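Local coordinates for protein aspartate aminotransferase, mitochondrial (Trypanosoma brucei brucei, PDB 4W5K) that probably catalyses pyridoxal 5'-phosphate-dependent transfer of an amino group between L-aspartate and 2-oxoglutarate, as a homodimer, at residues L48-Q53 with A304-E309; G36-D41 with S314-E319; C163-P168 with C196-R201. The protein carries 1 engineered substitution. One frame throughout, in Å; residues are numbered along the deposited sequence. Where two conformers were deposited one is given.

In the fold
Interactions 1 and 2 both use the long helix 300-331, their centres about 16 Å apart, and both are partly buried; in each the partner comes from the N-terminal region of the chain. Interaction 3, a buried contact, sits on the other side of the chain's centre, about 35 to 40 Å from the other two between centres, and joins helices 157-166 and 189-201. The chemistry follows place. At 48-53 with 304-309 a buried glutamate binds backbone N-H groups at a helix start; at 36-41 with 314-319 an arginine holds a loop, partly through water; at 163-168 with 196-201 aliphatic packing is bordered by a salt bridge on its exposed side.

Interaction 1 (L48-Q53 with A304-E309); sequences LECVKQ and ALWKKE
Glu-309 reaches from helix 300-331 to the start of the short helix 49-52, where its carboxylate accepts two backbone N-H groups. Glu-49 N binds OE2 of Glu-309 at 2.8 Å with an N-H...O angle of 159°, through the syn lone pair. Cys-50 N binds OE1 of Glu-309 at 2.9 Å and 167°, again on the syn side though somewhat out of the carboxylate plane. Each oxygen thus has its own donor. The chain of Glu-309 is extended beyond CG (chi2 -168°), which carries the carboxylate across to the neighbouring backbone.

Leu-48, in the N-cap position, has no polar side chain to offer these amides, and Glu-309 supplies their acceptors. Separately, Leu-48 O accepts Lys-52 N at 3.0 Å in the helical pattern. The carboxylate of Glu-49 turns away from that of Glu-309: OE2 of Glu-49 pairs with NZ of Lys-52 in a salt bridge of 2.8 Å.

Apolar contacts flank the polar centre. CD2 of Leu-48 meets the edge of the Trp-306 indole in its plane, 3.8 Å from CD1. SG of Cys-50 lies obliquely to that ring, a sulfur-aromatic contact, and is 3.6 Å from Trp-306 CB. CD2 of Leu-305 lies 4.0 Å from Cys-50 CB. The indole N-H is satisfied by Asn-246 O, and Phe-247 stacks on the ring.

A buried carboxylate held by two main-chain donors at a helix N-terminus is probably stabilised in its ionised form by the helix dipole, so a single side chain both satisfies the first two N-H groups of helix 49-52 and ties it to helix 300-331.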
loop_
_atom_site.group_PDB
_atom_site.type_symbol
_atom_site.label_atom_id
_atom_site.label_comp_id
_atom_site.label_asym_id
_atom_site.label_seq_id
_atom_site.Cartn_x
_atom_site.Cartn_y
_atom_site.Cartn_z
ATOM N N LEU A 48 13.414 -12.146 12.450
ATOM C CA LEU A 48 14.175 -11.705 13.616
ATOM C C LEU A 48 13.499 -12.086 14.932
ATOM O O LEU A 48 12.263 -12.028 15.054
ATOM C CB LEU A 48 14.392 -10.187 13.561
ATOM C CG LEU A 48 15.517 -9.671 12.642
ATOM C CD1 LEU A 48 15.200 -9.899 11.155
ATOM C CD2 LEU A 48 15.767 -8.199 12.894
ATOM N N GLU A 49 14.309 -12.462 15.925
ATOM C CA GLU A 49 13.753 -12.818 17.231
ATOM C C GLU A 49 13.036 -11.621 17.853
ATOM O O GLU A 49 11.993 -11.778 18.473
ATOM C CB GLU A 49 14.843 -13.329 18.166
ATOM C CG GLU A 49 15.474 -14.623 17.690
ATOM C CD GLU A 49 14.492 -15.768 17.709
ATOM O OE1 GLU A 49 13.782 -15.907 18.724
ATOM O OE2 GLU A 49 14.406 -16.509 16.706
ATOM N N CYS A 50 13.580 -10.423 17.663
ATOM C CA CYS A 50 12.903 -9.233 18.187
ATOM C C CYS A 50 11.532 -9.035 17.532
ATOM O O CYS A 50 10.604 -8.559 18.178
ATOM C CB CYS A 50 13.765 -7.974 18.019
ATOM S SG CYS A 50 14.214 -7.524 16.359
ATOM N N VAL A 51 11.404 -9.403 16.261
ATOM C CA VAL A 51 10.118 -9.303 15.571
ATOM C C VAL A 51 9.130 -10.360 16.109
ATOM O O VAL A 51 7.950 -10.077 16.306
ATOM C CB VAL A 51 10.333 -9.414 14.036
ATOM C CG1 VAL A 51 9.029 -9.535 13.283
ATOM C CG2 VAL A 51 11.082 -8.162 13.532
ATOM N N LYS A 52 9.613 -11.568 16.360
ATOM C CA LYS A 52 8.772 -12.601 16.987
ATOM C C LYS A 52 8.231 -12.163 18.348
ATOM O O LYS A 52 7.089 -12.500 18.718
ATOM C CB LYS A 52 9.565 -13.898 17.150
ATOM C CG LYS A 52 10.027 -14.530 15.847
ATOM C CD LYS A 52 10.855 -15.766 16.094
ATOM C CE LYS A 52 11.395 -16.360 14.802
ATOM N NZ LYS A 52 12.335 -17.475 15.071
ATOM N N GLN A 53 9.052 -11.440 19.104
ATOM C CA GLN A 53 8.685 -11.010 20.451
ATOM C C GLN A 53 7.931 -9.683 20.495
ATOM O O GLN A 53 7.494 -9.266 21.575
ATOM C CB GLN A 53 9.934 -10.900 21.331
ATOM C CG GLN A 53 10.696 -12.206 21.507
ATOM C CD GLN A 53 11.982 -12.026 22.305
ATOM O OE1 GLN A 53 12.081 -11.152 23.168
ATOM N NE2 GLN A 53 12.977 -12.861 22.015
ATOM N N ALA A 304 17.646 -3.487 22.152
ATOM C CA ALA A 304 18.964 -4.082 22.319
ATOM C C ALA A 304 19.095 -5.373 21.497
ATOM O O ALA A 304 20.126 -5.624 20.877
ATOM C CB ALA A 304 19.231 -4.358 23.805
ATOM N N LEU A 305 18.045 -6.191 21.511
ATOM C CA LEU A 305 18.037 -7.444 20.772
ATOM C C LEU A 305 18.127 -7.180 19.282
ATOM O O LEU A 305 18.933 -7.798 18.578
ATOM C CB LEU A 305 16.777 -8.257 21.091
ATOM C CG LEU A 305 16.632 -9.573 20.323
ATOM C CD1 LEU A 305 17.894 -10.444 20.462
ATOM C CD2 LEU A 305 15.394 -10.324 20.792
ATOM N N TRP A 306 17.295 -6.253 18.810
ATOM C CA TRP A 306 17.349 -5.834 17.414
ATOM C C TRP A 306 18.766 -5.420 16.986
ATOM O O TRP A 306 19.248 -5.846 15.933
ATOM C CB TRP A 306 16.357 -4.690 17.174
ATOM C CG TRP A 306 16.376 -4.141 15.788
ATOM C CD1 TRP A 306 16.216 -4.832 14.614
ATOM C CD2 TRP A 306 16.537 -2.762 15.423
ATOM N NE1 TRP A 306 16.260 -3.957 13.547
ATOM C CE2 TRP A 306 16.476 -2.691 14.018
ATOM C CE3 TRP A 306 16.730 -1.585 16.154
ATOM C CZ2 TRP A 306 16.584 -1.473 13.316
ATOM C CZ3 TRP A 306 16.860 -0.386 15.462
ATOM C CH2 TRP A 306 16.792 -0.343 14.057
ATOM N N LYS A 307 19.424 -4.597 17.793
ATOM C CA LYS A 307 20.779 -4.154 17.451
ATOM C C LYS A 307 21.758 -5.328 17.334
ATOM O O LYS A 307 22.603 -5.337 16.443
ATOM C CB LYS A 307 21.276 -3.138 18.481
ATOM C CG LYS A 307 20.586 -1.763 18.349
ATOM C CD LYS A 307 21.068 -0.819 19.443
ATOM C CE LYS A 307 20.473 0.584 19.312
ATOM N NZ LYS A 307 20.803 1.398 20.526
ATOM N N LYS A 308 21.618 -6.325 18.204
ATOM C CA LYS A 308 22.450 -7.524 18.125
ATOM C C LYS A 308 22.185 -8.274 16.816
ATOM O O LYS A 308 23.129 -8.730 16.148
ATOM C CB LYS A 308 22.205 -8.436 19.340
ATOM C CG LYS A 308 23.008 -9.710 19.321
ATOM C CD LYS A 308 22.617 -10.639 20.477
ATOM C CE LYS A 308 21.532 -11.608 20.039
ATOM N NZ LYS A 308 21.074 -12.498 21.150
ATOM N N GLU A 309 20.911 -8.378 16.438
ATOM C CA GLU A 309 20.552 -9.093 15.225
ATOM C C GLU A 309 20.990 -8.341 13.971
ATOM O O GLU A 309 21.387 -8.966 12.980
ATOM C CB GLU A 309 19.038 -9.370 15.208
ATOM C CG GLU A 309 18.630 -10.277 16.377
ATOM C CD GLU A 309 17.211 -10.838 16.261
ATOM O OE1 GLU A 309 16.252 -10.109 16.604
ATOM O OE2 GLU A 309 17.070 -12.022 15.865
#

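Interaction 2 (G36-D41 with S314-E319); sequences GVYRDD and SSRIAE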
loop_
_atom_site.group_PDB
_atom_site.type_symbol
_atom_site.label_atom_id
_atom_site.label_comp_id
_atom_site.label_asym_id
_atom_site.label_seq_id
_atom_site.Cartn_x
_atom_site.Cartn_y
_atom_site.Cartn_z
ATOM N N GLY A 36 16.613 -10.897 -3.843
ATOM C CA GLY A 36 16.553 -9.519 -3.401
ATOM C C GLY A 36 16.417 -9.367 -1.900
ATOM O O GLY A 36 16.292 -8.249 -1.408
ATOM N N VAL A 37 16.456 -10.483 -1.168
ATOM C CA VAL A 37 16.189 -10.463 0.270
ATOM C C VAL A 37 17.280 -11.194 1.069
ATOM O O VAL A 37 18.043 -12.001 0.522
ATOM C CB VAL A 37 14.808 -11.105 0.605
ATOM C CG1 VAL A 37 13.668 -10.204 0.137
ATOM C CG2 VAL A 37 14.671 -12.471 -0.029
ATOM N N TYR A 38 17.361 -10.904 2.366
ATOM C CA TYR A 38 18.347 -11.581 3.207
ATOM C C TYR A 38 18.023 -13.069 3.376
ATOM O O TYR A 38 16.848 -13.484 3.384
ATOM C CB TYR A 38 18.439 -10.909 4.597
ATOM C CG TYR A 38 19.523 -11.520 5.481
ATOM C CD1 TYR A 38 20.876 -11.242 5.244
ATOM C CD2 TYR A 38 19.200 -12.364 6.535
ATOM C CE1 TYR A 38 21.875 -11.820 6.034
ATOM C CE2 TYR A 38 20.198 -12.939 7.341
ATOM C CZ TYR A 38 21.528 -12.654 7.080
ATOM O OH TYR A 38 22.511 -13.237 7.868
ATOM N N ARG A 39 19.081 -13.860 3.531
ATOM C CA ARG A 39 19.001 -15.278 3.894
ATOM C C ARG A 39 20.062 -15.560 4.965
ATOM O O ARG A 39 21.100 -14.905 4.969
ATOM C CB ARG A 39 19.264 -16.177 2.678
ATOM C CG ARG A 39 18.206 -16.095 1.607
ATOM C CD ARG A 39 16.987 -16.820 2.096
ATOM N NE ARG A 39 15.909 -16.926 1.122
ATOM C CZ ARG A 39 14.831 -16.138 1.099
ATOM N NH1 ARG A 39 14.691 -15.156 1.979
ATOM N NH2 ARG A 39 13.886 -16.354 0.199
ATOM N N ASP A 40 19.795 -16.500 5.868
ATOM C CA ASP A 40 20.803 -16.902 6.862
ATOM C C ASP A 40 21.787 -17.863 6.215
ATOM O O ASP A 40 21.694 -18.126 5.017
ATOM C CB ASP A 40 20.137 -17.504 8.121
ATOM C CG ASP A 40 19.390 -18.803 7.862
ATOM O OD1 ASP A 40 19.569 -19.448 6.810
ATOM O OD2 ASP A 40 18.586 -19.185 8.743
ATOM N N ASP A 41 22.732 -18.384 7.001
ATOM C CA ASP A 41 23.743 -19.310 6.485
ATOM C C ASP A 41 23.202 -20.647 5.975
ATOM O O ASP A 41 23.912 -21.371 5.278
ATOM C CB ASP A 41 24.786 -19.587 7.567
ATOM C CG ASP A 41 26.037 -20.242 7.010
ATOM O OD1 ASP A 41 26.683 -19.634 6.130
ATOM O OD2 ASP A 41 26.345 -21.381 7.441
ATOM N N SER A 314 24.652 -8.101 9.209
ATOM C CA SER A 314 25.673 -7.311 8.503
ATOM C C SER A 314 27.016 -8.036 8.547
ATOM O O SER A 314 27.742 -8.041 7.557
ATOM C CB SER A 314 25.792 -5.896 9.088
ATOM O OG SER A 314 26.296 -5.917 10.417
ATOM N N SER A 315 27.337 -8.669 9.674
ATOM C CA SER A 315 28.584 -9.418 9.802
ATOM C C SER A 315 28.616 -10.626 8.877
ATOM O O SER A 315 29.673 -10.983 8.324
ATOM C CB SER A 315 28.800 -9.876 11.248
ATOM O OG SER A 315 29.148 -8.788 12.082
ATOM N N ARG A 316 27.468 -11.286 8.707
ATOM C CA ARG A 316 27.460 -12.475 7.842
ATOM C C ARG A 316 27.712 -12.081 6.395
ATOM O O ARG A 316 28.463 -12.747 5.688
ATOM C CB ARG A 316 26.143 -13.271 7.918
ATOM C CG ARG A 316 26.289 -14.649 7.251
ATOM C CD ARG A 316 24.969 -15.428 7.141
ATOM N NE ARG A 316 24.165 -15.018 5.987
ATOM C CZ ARG A 316 24.437 -15.338 4.723
ATOM N NH1 ARG A 316 23.632 -14.938 3.751
ATOM N NH2 ARG A 316 25.525 -16.065 4.420
ATOM N N ILE A 317 27.087 -10.994 5.966
ATOM C CA ILE A 317 27.273 -10.484 4.616
ATOM C C ILE A 317 28.722 -10.041 4.396
ATOM O O ILE A 317 29.334 -10.367 3.377
ATOM C CB ILE A 317 26.329 -9.298 4.323
ATOM C CG1 ILE A 317 24.867 -9.748 4.362
ATOM C CG2 ILE A 317 26.637 -8.662 2.969
ATOM C CD1 ILE A 317 24.535 -10.868 3.381
ATOM N N ALA A 318 29.262 -9.282 5.341
ATOM C CA ALA A 318 30.663 -8.867 5.246
ATOM C C ALA A 318 31.619 -10.064 5.219
ATOM O O ALA A 318 32.586 -10.069 4.468
ATOM C CB ALA A 318 31.023 -7.939 6.408
ATOM N N GLU A 319 31.353 -11.069 6.046
ATOM C CA GLU A 319 32.261 -12.201 6.164
ATOM C C GLU A 319 32.196 -13.080 4.916
ATOM O O GLU A 319 33.207 -13.626 4.499
ATOM C CB GLU A 319 31.954 -13.025 7.422
ATOM C CG GLU A 319 33.048 -14.028 7.820
ATOM C CD GLU A 319 33.015 -15.323 7.014
ATOM O OE1 GLU A 319 34.099 -15.912 6.772
ATOM O OE2 GLU A 319 31.908 -15.761 6.634
HETATM O O HOH W 1 27.791 -17.174 5.621
#
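Tyr-38 and Arg-316 meet through the phenol oxygen and the guanidinium edge: NE of Arg-316 donates to OH of Tyr-38 at 3.1 Å, nearly within the guanidinium plane. The ring and guanidinium planes stand 55° apart.

Conformation explains how the arginine gets there. Its chain leaves helix 300-331 extended through chi1 and chi2, then bends at chi3 (82°), which swings the guanidinium along the loop. NH1 of Arg-316 consequently reaches O of Arg-39 at 2.8 Å, coming from above that carbonyl's plane, and NE adds a weak bond to the same oxygen. One guanidinium face carries the Asp-40 carbonyl, its O 3.8 Å above the plane of the Arg-316 group. NH2 of Arg-316 donates to a water at 2.8 Å, and this water gives a hydrogen bond to OD1 of Asp-41 at 2.7 Å, bridging charges too far apart for a direct salt bridge. Leu-379 O is a further acceptor for NH2, while OD2 of Asp-41 bonds to Ser-381.

Tyr-38 places CG opposite its amide nitrogen (chi1 -176°), sending the ring toward the helix. The ring's edge then lies against Ile-317, whose CD1 is 3.9 Å from CE1 of Tyr-38.

Arg-39 turns elsewhere, to a salt bridge with Asp-61 of the second subunit, the residue before Tyr-62, a pyridoxal 5'-phosphate-binding residue. The arrangement belongs to the fold of the aspartate aminotransferase family, in which a long helix runs between the large and small domains: here 300-331 holds the N-terminal loop beside the C-terminal 377-381 region.

Interaction 3 (C163-P168 with C196-R201); sequences CLDKAP and CDVIKR
Leu-164 and Val-198 make the central apolar contact between the ends of helices 157-166 and 189-201. CB of Leu-164 lies 3.8 Å from CG1 of Val-198. This methyl is placed opposite the amide nitrogen of its own residue (chi1 -179°), pointing it at the facing helix, where it also packs 3.7 Å from N of Asp-165. The backbones come close at this point: CA of Asp-165 and CA of Val-198 are 6.2 Å apart. CD1 of Leu-164 also approaches CG1 of Ile-199, at 4.3 Å, a looser contact. Leu-164 rests in addition on Tyr-145 of strand 141-149, at the sheet, and Ile-199 on His-204 in the loop after its helix.

The charged contact lies on the more solvent-exposed side, where Arg-201 is exposed and Asp-165 partly so. OD1 of Asp-165 receives NH1 of Arg-201 at 2.6 Å, with an N-H...O angle of 158°, in a salt bridge that lies in the guanidinium plane and meets the oxygen nearly head-on. NH2 of Arg-201 adds a weak bond to the same OD1 at 3.2 Å. Both terminal nitrogens therefore converge on one carboxylate oxygen instead of pairing with two, and the carboxylate and guanidinium planes are turned 59° from each other. A bend at chi3 of the arginine brings its end round to the aspartate.

Backbone acceptors near the helix ends are met by residues just beyond Arg-201: Leu-164 O by His-204 NE2 and Ala-167 O by Arg-202 NH2.

Helix 189-201 is the crossover of a beta-alpha-beta unit, linking the adjacent parallel strands 172-176 and 205-210, while helix 157-166 precedes the first of them. Such helices packed beside a mainly parallel sheet are characteristic of the large domain of fold-type I pyridoxal-phosphate enzymes.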
loop_
_atom_site.group_PDB
_atom_site.type_symbol
_atom_site.label_atom_id
_atom_site.label_comp_id
_atom_site.label_asym_id
_atom_site.label_seq_id
_atom_site.Cartn_x
_atom_site.Cartn_y
_atom_site.Cartn_z
ATOM N N CYS A 163 29.720 16.453 -11.700
ATOM C CA CYS A 163 28.347 16.387 -12.192
ATOM C C CYS A 163 27.424 17.207 -11.296
ATOM O O CYS A 163 26.565 17.947 -11.793
ATOM C CB CYS A 163 27.853 14.933 -12.275
ATOM S SG CYS A 163 28.542 14.040 -13.704
ATOM N N LEU A 164 27.593 17.079 -9.978
ATOM C CA LEU A 164 26.737 17.821 -9.049
ATOM C C LEU A 164 27.024 19.318 -9.160
ATOM O O LEU A 164 26.115 20.132 -9.081
ATOM C CB LEU A 164 26.915 17.336 -7.606
ATOM C CG LEU A 164 26.459 15.892 -7.328
ATOM C CD1 LEU A 164 26.568 15.519 -5.839
ATOM C CD2 LEU A 164 25.071 15.629 -7.838
ATOM N N ASP A 165 28.288 19.682 -9.372
ATOM C CA ASP A 165 28.619 21.089 -9.482
ATOM C C ASP A 165 28.003 21.712 -10.733
ATOM O O ASP A 165 27.630 22.888 -10.724
ATOM C CB ASP A 165 30.139 21.291 -9.492
ATOM C CG ASP A 165 30.519 22.739 -9.325
ATOM O OD1 ASP A 165 30.069 23.360 -8.335
ATOM O OD2 ASP A 165 31.240 23.260 -10.194
ATOM N N LYS A 166 27.916 20.930 -11.810
ATOM C CA LYS A 166 27.478 21.461 -13.116
ATOM C C LYS A 166 25.950 21.403 -13.308
ATOM O O LYS A 166 25.407 22.095 -14.173
ATOM C CB LYS A 166 28.150 20.701 -14.254
ATOM N N ALA A 167 25.283 20.569 -12.520
ATOM C CA ALA A 167 23.821 20.488 -12.559
ATOM C C ALA A 167 23.231 21.859 -12.244
ATOM O O ALA A 167 23.770 22.598 -11.426
ATOM C CB ALA A 167 23.322 19.427 -11.561
ATOM N N PRO A 168 22.126 22.220 -12.906
ATOM C CA PRO A 168 21.499 23.514 -12.607
ATOM C C PRO A 168 21.238 23.711 -11.115
ATOM O O PRO A 168 20.832 22.758 -10.443
ATOM C CB PRO A 168 20.166 23.445 -13.362
ATOM C CG PRO A 168 20.358 22.429 -14.414
ATOM C CD PRO A 168 21.343 21.426 -13.867
ATOM N N CYS A 196 28.151 16.703 0.129
ATOM C CA CYS A 196 27.186 17.576 0.783
ATOM C C CYS A 196 27.575 19.044 0.646
ATOM O O CYS A 196 26.698 19.899 0.521
ATOM C CB CYS A 196 27.034 17.172 2.247
ATOM S SG CYS A 196 26.299 15.509 2.457
ATOM N N ASP A 197 28.871 19.359 0.637
ATOM C CA ASP A 197 29.279 20.747 0.423
ATOM C C ASP A 197 28.823 21.242 -0.947
ATOM O O ASP A 197 28.419 22.397 -1.097
ATOM C CB ASP A 197 30.802 20.921 0.566
ATOM C CG ASP A 197 31.253 20.960 2.023
ATOM O OD1 ASP A 197 30.392 21.146 2.914
ATOM O OD2 ASP A 197 32.467 20.805 2.290
ATOM N N VAL A 198 28.892 20.381 -1.955
ATOM C CA VAL A 198 28.472 20.792 -3.293
ATOM C C VAL A 198 26.955 20.991 -3.316
ATOM O O VAL A 198 26.459 21.989 -3.853
ATOM C CB VAL A 198 28.870 19.766 -4.372
ATOM C CG1 VAL A 198 28.430 20.261 -5.744
ATOM C CG2 VAL A 198 30.398 19.514 -4.363
ATOM N N ILE A 199 26.233 20.036 -2.734
ATOM C CA ILE A 199 24.764 20.105 -2.669
ATOM C C ILE A 199 24.339 21.420 -2.003
ATOM O O ILE A 199 23.434 22.134 -2.497
ATOM C CB ILE A 199 24.189 18.871 -1.915
ATOM C CG1 ILE A 199 24.313 17.622 -2.803
ATOM C CG2 ILE A 199 22.735 19.109 -1.497
ATOM C CD1 ILE A 199 23.899 16.279 -2.137
ATOM N N LYS A 200 24.990 21.779 -0.899
ATOM C CA LYS A 200 24.631 23.033 -0.224
ATOM C C LYS A 200 24.924 24.255 -1.087
ATOM O O LYS A 200 24.064 25.138 -1.237
ATOM C CB LYS A 200 25.350 23.168 1.116
ATOM C CG LYS A 200 25.024 24.457 1.877
ATOM C CD LYS A 200 25.835 24.543 3.163
ATOM C CE LYS A 200 25.558 25.827 3.947
ATOM N NZ LYS A 200 24.161 25.854 4.505
ATOM N N ARG A 201 26.129 24.303 -1.659
ATOM C CA ARG A 201 26.565 25.459 -2.451
ATOM C C ARG A 201 25.722 25.683 -3.707
ATOM O O ARG A 201 25.470 26.834 -4.109
ATOM C CB ARG A 201 28.036 25.301 -2.844
ATOM C CG ARG A 201 28.539 26.381 -3.804
ATOM C CD ARG A 201 30.064 26.419 -3.862
ATOM N NE ARG A 201 30.637 25.095 -4.087
ATOM C CZ ARG A 201 30.670 24.485 -5.268
ATOM N NH1 ARG A 201 30.162 25.085 -6.344
ATOM N NH2 ARG A 201 31.216 23.275 -5.371
#